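Local coordinates for sulfonate ABC transporter, periplasmic sulfonate-binding protein SsuA (Methylobacillus flagellatus, PDB 3UIF) that probably binds sulfonates or related sulfate esters in the periplasm and delivers them to an ABC transporter for uptake, at residues A[228-231]-A[232-236]; A[250-253]-A[254-258]; A[263-266]-A[267-270]. All coordinates share one frame; numbering follows the deposited sequence.

Interaction 1: residues A[228-231]-A[232-236]; sequences SVHW and VAQDE
Val232 and Ala233 reach back one helical turn with their backbone amides. Val232 N donates to Ser228 O at 3.1 Å, and Ala233 N donates to Val229 O at 3.0 Å. The next carbonyl, that of His230, is met by a side chain: Gln234 NE2 donates to His230 O over 3.3 Å, with an N-H...O angle of 156°. The acceptor lies in the plane of the amide, while the donor stands well above the plane of the carbonyl. Gln234 gets there because CG is anti to its own carbonyl carbon (chi1 -53°) and the chain then runs on extended, back along the helix. The same NE2 sits over one face of the His230 imidazole, toward the rim, with CE1 its nearest ring atom at 3.7 Å. Amide and ring planes are inclined by 31°, so this is an oblique overlap and not a parallel stack. The ring also meets Phe322 edge-to-face. Farther round the helix, Trp231 lays the six-membered part of its indole beside the next residue, CE3 coming 4.0 Å from Val232 CB. Val232 in turn faces inward, onto Leu29, Tyr241 and Trp270, with its CG1 lying 4.0 Å from Val229 CA. Beyond Ala233 the backbone turns extended at Gln234, and side chains take up two further carbonyls, Asn237 ND2 that of Trp231 and the Trp266 indole that of Val232. This is the C-terminal end of the long helix 215-233, where side-chain donors of Gln234, Asn237 and Trp266 bond carbonyls of the last turn.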
loop_
_atom_site.group_PDB
_atom_site.type_symbol
_atom_site.label_atom_id
_atom_site.label_comp_id
_atom_site.label_asym_id
_atom_site.label_seq_id
_atom_site.Cartn_x
_atom_site.Cartn_y
_atom_site.Cartn_z
ATOM N N SER A 228 17.317 0.630 -4.955
ATOM C CA SER A 228 16.537 1.852 -5.110
ATOM C C SER A 228 15.916 2.291 -3.777
ATOM O O SER A 228 15.974 3.470 -3.412
ATOM C CB SER A 228 15.438 1.663 -6.154
ATOM O OG SER A 228 15.970 1.387 -7.430
ATOM N N VAL A 229 15.332 1.333 -3.064
ATOM C CA VAL A 229 14.669 1.586 -1.798
ATOM C C VAL A 229 15.640 2.113 -0.732
ATOM O O VAL A 229 15.324 3.045 -0.015
ATOM C CB VAL A 229 13.903 0.338 -1.321
ATOM C CG1 VAL A 229 13.340 0.533 0.076
ATOM C CG2 VAL A 229 12.773 0.027 -2.286
ATOM N N HIS A 230 16.834 1.543 -0.661
ATOM C CA HIS A 230 17.871 2.047 0.239
ATOM C C HIS A 230 18.184 3.494 -0.046
ATOM O O HIS A 230 18.459 4.288 0.878
ATOM C CB HIS A 230 19.138 1.189 0.127
ATOM C CG HIS A 230 20.314 1.713 0.927
ATOM N ND1 HIS A 230 21.490 2.050 0.355
ATOM C CD2 HIS A 230 20.461 1.959 2.291
ATOM C CE1 HIS A 230 22.347 2.468 1.296
ATOM N NE2 HIS A 230 21.717 2.422 2.481
ATOM N N TRP A 231 18.144 3.863 -1.324
ATOM C CA TRP A 231 18.491 5.217 -1.706
ATOM C C TRP A 231 17.435 6.210 -1.256
ATOM O O TRP A 231 17.761 7.280 -0.729
ATOM C CB TRP A 231 18.777 5.308 -3.207
ATOM C CG TRP A 231 18.962 6.736 -3.646
ATOM C CD1 TRP A 231 20.133 7.489 -3.631
ATOM C CD2 TRP A 231 17.925 7.650 -4.126
ATOM N NE1 TRP A 231 19.897 8.765 -4.070
ATOM C CE2 TRP A 231 18.593 8.931 -4.375
ATOM C CE3 TRP A 231 16.568 7.542 -4.357
ATOM C CZ2 TRP A 231 17.907 10.037 -4.851
ATOM C CZ3 TRP A 231 15.881 8.665 -4.832
ATOM C CH2 TRP A 231 16.538 9.879 -5.078
ATOM N N VAL A 232 16.168 5.866 -1.445
ATOM C CA VAL A 232 15.082 6.766 -1.086
ATOM C C VAL A 232 14.855 6.826 0.430
ATOM O O VAL A 232 14.326 7.818 0.934
ATOM C CB VAL A 232 13.758 6.373 -1.786
ATOM C CG1 VAL A 232 13.084 5.206 -1.066
ATOM C CG2 VAL A 232 12.813 7.558 -1.872
ATOM N N ALA A 233 15.257 5.769 1.142
ATOM C CA ALA A 233 14.948 5.619 2.561
ATOM C C ALA A 233 15.851 6.473 3.474
ATOM O O ALA A 233 15.546 6.663 4.652
ATOM C CB ALA A 233 14.986 4.154 2.965
ATOM N N GLN A 234 16.942 6.993 2.918
ATOM C CA GLN A 234 17.797 7.932 3.617
ATOM C C GLN A 234 17.090 9.294 3.677
ATOM O O GLN A 234 16.390 9.666 2.735
ATOM C CB GLN A 234 19.146 8.029 2.901
ATOM C CG GLN A 234 19.838 6.683 2.669
ATOM C CD GLN A 234 21.130 6.793 1.873
ATOM O OE1 GLN A 234 22.011 7.592 2.193
ATOM N NE2 GLN A 234 21.254 5.976 0.832
ATOM N N ASP A 235 17.260 10.021 4.785
ATOM C CA ASP A 235 16.553 11.297 5.009
ATOM C C ASP A 235 16.885 12.362 3.982
ATOM O O ASP A 235 16.017 13.153 3.620
ATOM C CB ASP A 235 16.857 11.891 6.379
ATOM C CG ASP A 235 16.810 10.869 7.494
ATOM O OD1 ASP A 235 15.721 10.291 7.732
ATOM O OD2 ASP A 235 17.876 10.664 8.140
ATOM N N GLU A 236 18.132 12.398 3.515
ATOM C CA GLU A 236 18.531 13.403 2.529
ATOM C C GLU A 236 17.726 13.311 1.216
ATOM O O GLU A 236 17.723 14.240 0.410
ATOM C CB GLU A 236 20.028 13.320 2.254
ATOM C CG GLU A 236 20.441 12.204 1.299
ATOM C CD GLU A 236 21.936 12.209 1.017
ATOM O OE1 GLU A 236 22.354 11.939 -0.132
ATOM O OE2 GLU A 236 22.705 12.503 1.953
#

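Interaction 2: residues A[250-253]-A[254-258]; sequences YPES and VNRRE. With SO4 (sulfate ion), chain C.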
loop_
_atom_site.group_PDB
_atom_site.type_symbol
_atom_site.label_atom_id
_atom_site.label_comp_id
_atom_site.label_asym_id
_atom_site.label_seq_id
_atom_site.Cartn_x
_atom_site.Cartn_y
_atom_site.Cartn_z
ATOM N N TYR A 250 -2.140 15.166 -5.760
ATOM C CA TYR A 250 -2.207 15.966 -4.556
ATOM C C TYR A 250 -0.999 16.862 -4.416
ATOM O O TYR A 250 0.095 16.478 -4.836
ATOM C CB TYR A 250 -2.310 15.046 -3.346
ATOM C CG TYR A 250 -3.547 14.205 -3.396
ATOM C CD1 TYR A 250 -4.791 14.779 -3.184
ATOM C CD2 TYR A 250 -3.484 12.837 -3.696
ATOM C CE1 TYR A 250 -5.945 14.023 -3.266
ATOM C CE2 TYR A 250 -4.641 12.073 -3.773
ATOM C CZ TYR A 250 -5.864 12.679 -3.548
ATOM O OH TYR A 250 -7.031 11.960 -3.600
ATOM N N PRO A 251 -1.184 18.054 -3.811
ATOM C CA PRO A 251 -0.068 18.969 -3.571
ATOM C C PRO A 251 1.057 18.318 -2.781
ATOM O O PRO A 251 0.831 17.393 -1.983
ATOM C CB PRO A 251 -0.701 20.091 -2.737
ATOM C CG PRO A 251 -2.141 20.071 -3.100
ATOM C CD PRO A 251 -2.465 18.622 -3.340
ATOM N N GLU A 252 2.267 18.803 -3.013
ATOM C CA GLU A 252 3.440 18.350 -2.254
ATOM C C GLU A 252 3.240 18.388 -0.720
ATOM O O GLU A 252 3.624 17.458 -0.037
ATOM C CB GLU A 252 4.687 19.132 -2.691
ATOM C CG GLU A 252 5.196 18.689 -4.064
ATOM C CD GLU A 252 6.243 19.610 -4.664
ATOM O OE1 GLU A 252 6.407 19.554 -5.902
ATOM O OE2 GLU A 252 6.905 20.384 -3.921
ATOM N N SER A 253 2.611 19.441 -0.201
ATOM C CA SER A 253 2.377 19.566 1.239
ATOM C C SER A 253 1.465 18.454 1.771
ATOM O O SER A 253 1.676 17.972 2.894
ATOM C CB SER A 253 1.819 20.949 1.596
ATOM O OG SER A 253 0.577 21.154 0.977
ATOM N N VAL A 254 0.477 18.042 0.970
ATOM C CA VAL A 254 -0.399 16.940 1.343
ATOM C C VAL A 254 0.416 15.654 1.431
ATOM O O VAL A 254 0.315 14.929 2.427
ATOM C CB VAL A 254 -1.584 16.757 0.362
ATOM C CG1 VAL A 254 -2.390 15.512 0.707
ATOM C CG2 VAL A 254 -2.478 17.986 0.352
ATOM N N ASN A 255 1.230 15.389 0.403
ATOM C CA ASN A 255 2.130 14.218 0.367
ATOM C C ASN A 255 3.107 14.224 1.526
ATOM O O ASN A 255 3.456 13.182 2.061
ATOM C CB ASN A 255 2.930 14.181 -0.952
ATOM C CG ASN A 255 2.107 13.695 -2.128
ATOM O OD1 ASN A 255 1.875 12.497 -2.261
ATOM N ND2 ASN A 255 1.646 14.618 -2.976
ATOM N N ARG A 256 3.526 15.424 1.907
ATOM C CA ARG A 256 4.533 15.656 2.929
ATOM C C ARG A 256 3.941 15.413 4.314
ATOM O O ARG A 256 4.623 14.948 5.227
ATOM C CB ARG A 256 5.067 17.092 2.789
ATOM C CG ARG A 256 6.233 17.474 3.686
ATOM C CD ARG A 256 6.758 18.875 3.363
ATOM N NE ARG A 256 7.377 18.931 2.026
ATOM C CZ ARG A 256 6.943 19.671 1.001
ATOM N NH1 ARG A 256 5.880 20.474 1.128
ATOM N NH2 ARG A 256 7.590 19.618 -0.160
ATOM N N ARG A 257 2.654 15.704 4.449
ATOM C CA ARG A 257 1.977 15.560 5.734
ATOM C C ARG A 257 1.667 14.116 6.081
ATOM O O ARG A 257 1.554 13.761 7.256
ATOM C CB ARG A 257 0.727 16.422 5.774
ATOM C CG ARG A 257 1.069 17.814 6.227
ATOM C CD ARG A 257 -0.146 18.694 6.194
ATOM N NE ARG A 257 -0.456 19.071 4.826
ATOM C CZ ARG A 257 -1.474 19.847 4.495
ATOM N NH1 ARG A 257 -2.270 20.312 5.447
ATOM N NH2 ARG A 257 -1.698 20.149 3.227
ATOM N N GLU A 258 1.532 13.293 5.050
ATOM C CA GLU A 258 1.350 11.859 5.216
ATOM C C GLU A 258 2.482 11.241 6.065
ATOM O O GLU A 258 2.243 10.288 6.813
ATOM C CB GLU A 258 1.197 11.179 3.831
ATOM C CG GLU A 258 1.442 9.668 3.761
ATOM C CD GLU A 258 0.455 8.839 4.577
ATOM O OE1 GLU A 258 0.680 7.620 4.721
ATOM O OE2 GLU A 258 -0.547 9.366 5.087
HETATM S S SO4 C . 2.215 22.640 -3.022
HETATM O O1 SO4 C . 3.133 23.737 -3.374
HETATM O O2 SO4 C . 2.289 21.554 -4.029
HETATM O O3 SO4 C . 2.644 22.144 -1.695
HETATM O O4 SO4 C . 0.827 23.148 -2.958
#
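Ser253 O is gripped twice by Arg257, whose N and NE approach from opposite faces of the carbonyl plane. The backbone bond is 2.9 Å from Arg257 N to Ser253 O. The side-chain bond, Arg257 NE to Ser253 O, is 3.1 Å and nearly straight at 167°, and it puts the oxygen in the guanidinium plane, at the edge of the group. A bend at chi3 (-76°) folds the arginine back so that NH2 makes a weak bond to Ser253 OG while forming a salt bridge with Asp181 of helix 176-181. A leucine here would probably leave Asp181 without this countercharge and Ser253 O without its side-chain donor. All this belongs to the short helix 252-257, with Pro251 at its N-cap position. The first-turn amides grip a sulfate, probably from the crystallisation liquor: Glu252 N donates to O2 of the ion at 2.9 Å and Ser253 N to its O3 at 3.1 Å. Pro251 O accepts from Asn255 N at 3.1 Å and also from Asn255 ND2, which approaches above the carbonyl plane and bonds Asn247 O too. Glu252 OE2 and Arg256 NH2 form only a long salt bridge of 3.9 Å, carboxylate and guanidinium planes 85° apart; Arg256 NE pairs with Glu239. Val254 packs its CG2 3.7 Å from Pro251 CD, and its CG1 4.1 Å from Tyr250 CB.

Interaction 3: residues A[263-266]-A[267-270]; sequences NVSW and RQRW
Trp270 turns the edge of its indole onto the face of Trp266, a T-shaped pair in the loop between helices 252-257 and 276-291, where a short 3-10 segment spans 268-270. Trp270 NE1 leads: it stands over the six-membered ring of Trp266, toward the rim, 3.2 Å from Trp266 CZ2. The centroid of that ring and the centroid of the five-membered ring of Trp270 are 4.4 Å apart, with the planes at 70°. Different first torsions allow this, Trp266 holding CG anti to its backbone N (chi1 170°) and Trp270 holding CG anti to its carbonyl carbon (-71°), and the two side chains run side by side in the same direction. Tyr241 and Tyr259 extend the aromatic group, each in an edge-to-face pair with one tryptophan, and Trp270 also lies against Val229 of helix 215-233.

The turn behind the rings is an ST motif at Ser265, leading into the 3-10 segment. Ser265 OG accepts from Gln268 N at 3.1 Å, while Ser265 O accepts from Arg269 N at 3.0 Å. One residue on, the amide of Trp270 bonds back to Arg267 O. Val264 packs on Gln268, crossing it at about a right angle, its CG1 set against Gln268 CB, and the Gln268 amide goes on to donate from NE2 to Thr324 O. Arg269, folded at chi2 and chi3, has its guanidinium held by salt bridges to Asp262 and Glu258 and by a bond from NE to Thr97 O. Its aliphatic part stays with the valine, Arg269 CD lying 3.7 Å from Val264 CG1.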
loop_
_atom_site.group_PDB
_atom_site.type_symbol
_atom_site.label_atom_id
_atom_site.label_comp_id
_atom_site.label_asym_id
_atom_site.label_seq_id
_atom_site.Cartn_x
_atom_site.Cartn_y
_atom_site.Cartn_z
ATOM N N ASN A 263 4.268 7.566 13.861
ATOM C CA ASN A 263 5.021 6.701 14.778
ATOM C C ASN A 263 5.980 5.741 14.059
ATOM O O ASN A 263 6.614 4.890 14.680
ATOM C CB ASN A 263 4.102 5.948 15.754
ATOM C CG ASN A 263 3.101 5.041 15.063
ATOM O OD1 ASN A 263 3.038 4.937 13.831
ATOM N ND2 ASN A 263 2.288 4.394 15.865
ATOM N N VAL A 264 6.057 5.891 12.741
ATOM C CA VAL A 264 7.003 5.155 11.910
ATOM C C VAL A 264 7.869 6.166 11.143
ATOM O O VAL A 264 7.349 7.015 10.410
ATOM C CB VAL A 264 6.267 4.209 10.934
ATOM C CG1 VAL A 264 7.266 3.474 10.054
ATOM C CG2 VAL A 264 5.384 3.218 11.695
ATOM N N SER A 265 9.180 6.088 11.337
ATOM C CA SER A 265 10.121 7.009 10.706
ATOM C C SER A 265 10.097 6.916 9.189
ATOM O O SER A 265 9.537 5.983 8.622
ATOM C CB SER A 265 11.539 6.739 11.198
ATOM O OG SER A 265 12.107 5.655 10.512
ATOM N N TRP A 266 10.715 7.898 8.545
ATOM C CA TRP A 266 10.834 7.927 7.098
ATOM C C TRP A 266 11.450 6.667 6.520
ATOM O O TRP A 266 10.922 6.091 5.563
ATOM C CB TRP A 266 11.625 9.161 6.665
ATOM C CG TRP A 266 11.976 9.107 5.212
ATOM C CD1 TRP A 266 13.229 8.896 4.648
ATOM C CD2 TRP A 266 11.052 9.178 4.080
ATOM N NE1 TRP A 266 13.151 8.882 3.282
ATOM C CE2 TRP A 266 11.872 9.036 2.875
ATOM C CE3 TRP A 266 9.678 9.374 3.948
ATOM C CZ2 TRP A 266 11.327 9.082 1.611
ATOM C CZ3 TRP A 266 9.137 9.424 2.666
ATOM C CH2 TRP A 266 9.949 9.282 1.526
ATOM N N ARG A 267 12.565 6.235 7.106
ATOM C CA ARG A 267 13.234 5.012 6.713
ATOM C C ARG A 267 12.373 3.775 6.946
ATOM O O ARG A 267 12.264 2.905 6.084
ATOM C CB ARG A 267 14.552 4.878 7.463
ATOM C CG ARG A 267 15.461 3.783 6.915
ATOM C CD ARG A 267 16.575 3.429 7.887
ATOM N NE ARG A 267 17.545 4.510 8.001
ATOM C CZ ARG A 267 18.750 4.384 8.563
ATOM N NH1 ARG A 267 19.135 3.207 9.060
ATOM N NH2 ARG A 267 19.575 5.433 8.628
ATOM N N GLN A 268 11.766 3.697 8.116
ATOM C CA GLN A 268 10.919 2.561 8.462
ATOM C C GLN A 268 9.680 2.403 7.561
ATOM O O GLN A 268 9.187 1.289 7.364
ATOM C CB GLN A 268 10.533 2.614 9.945
ATOM C CG GLN A 268 11.681 2.340 10.901
ATOM C CD GLN A 268 12.222 0.920 10.781
ATOM O OE1 GLN A 268 13.359 0.705 10.328
ATOM N NE2 GLN A 268 11.413 -0.058 11.172
ATOM N N ARG A 269 9.206 3.503 6.983
ATOM C CA ARG A 269 8.091 3.451 6.045
ATOM C C ARG A 269 8.411 2.626 4.792
ATOM O O ARG A 269 7.503 2.193 4.080
ATOM C CB ARG A 269 7.633 4.862 5.659
ATOM C CG ARG A 269 6.983 5.659 6.787
ATOM C CD ARG A 269 5.627 5.127 7.231
ATOM N NE ARG A 269 4.647 5.178 6.151
ATOM C CZ ARG A 269 3.856 6.218 5.869
ATOM N NH1 ARG A 269 3.900 7.336 6.589
ATOM N NH2 ARG A 269 3.005 6.132 4.862
ATOM N N TRP A 270 9.698 2.406 4.549
ATOM C CA TRP A 270 10.173 1.748 3.354
ATOM C C TRP A 270 10.654 0.352 3.638
ATOM O O TRP A 270 11.185 -0.316 2.760
ATOM C CB TRP A 270 11.292 2.589 2.736
ATOM C CG TRP A 270 10.803 3.884 2.118
ATOM C CD1 TRP A 270 10.720 5.140 2.719
ATOM C CD2 TRP A 270 10.293 4.087 0.758
ATOM N NE1 TRP A 270 10.216 6.072 1.859
ATOM C CE2 TRP A 270 9.933 5.518 0.666
ATOM C CE3 TRP A 270 10.103 3.264 -0.358
ATOM C CZ2 TRP A 270 9.411 6.075 -0.507
ATOM C CZ3 TRP A 270 9.580 3.842 -1.525
ATOM C CH2 TRP A 270 9.246 5.213 -1.598
#

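The three contacts follow one another along the chain, and interaction 3 lies against both others. Toward interaction 1, the indole of Trp266 is tied to the end of helix 215-233, Trp266 NE1 lying 2.8 Å from Val232 O, and Arg267 CB packs 3.5 Å from Ala233 O. Toward interaction 2, Arg269 NH2 meets Glu258 OE1 in a 2.8 Å salt bridge. Interactions 1 and 2 do not touch, their nearest atoms being about 11 Å apart, so residues 263-270 bridge them. A glycerol, probably from the crystallisation liquor, accompanies interaction 3: Arg269 O hydrogen-bonds to it and the Trp270 side chain is about 4 Å away, which may mark a pocket.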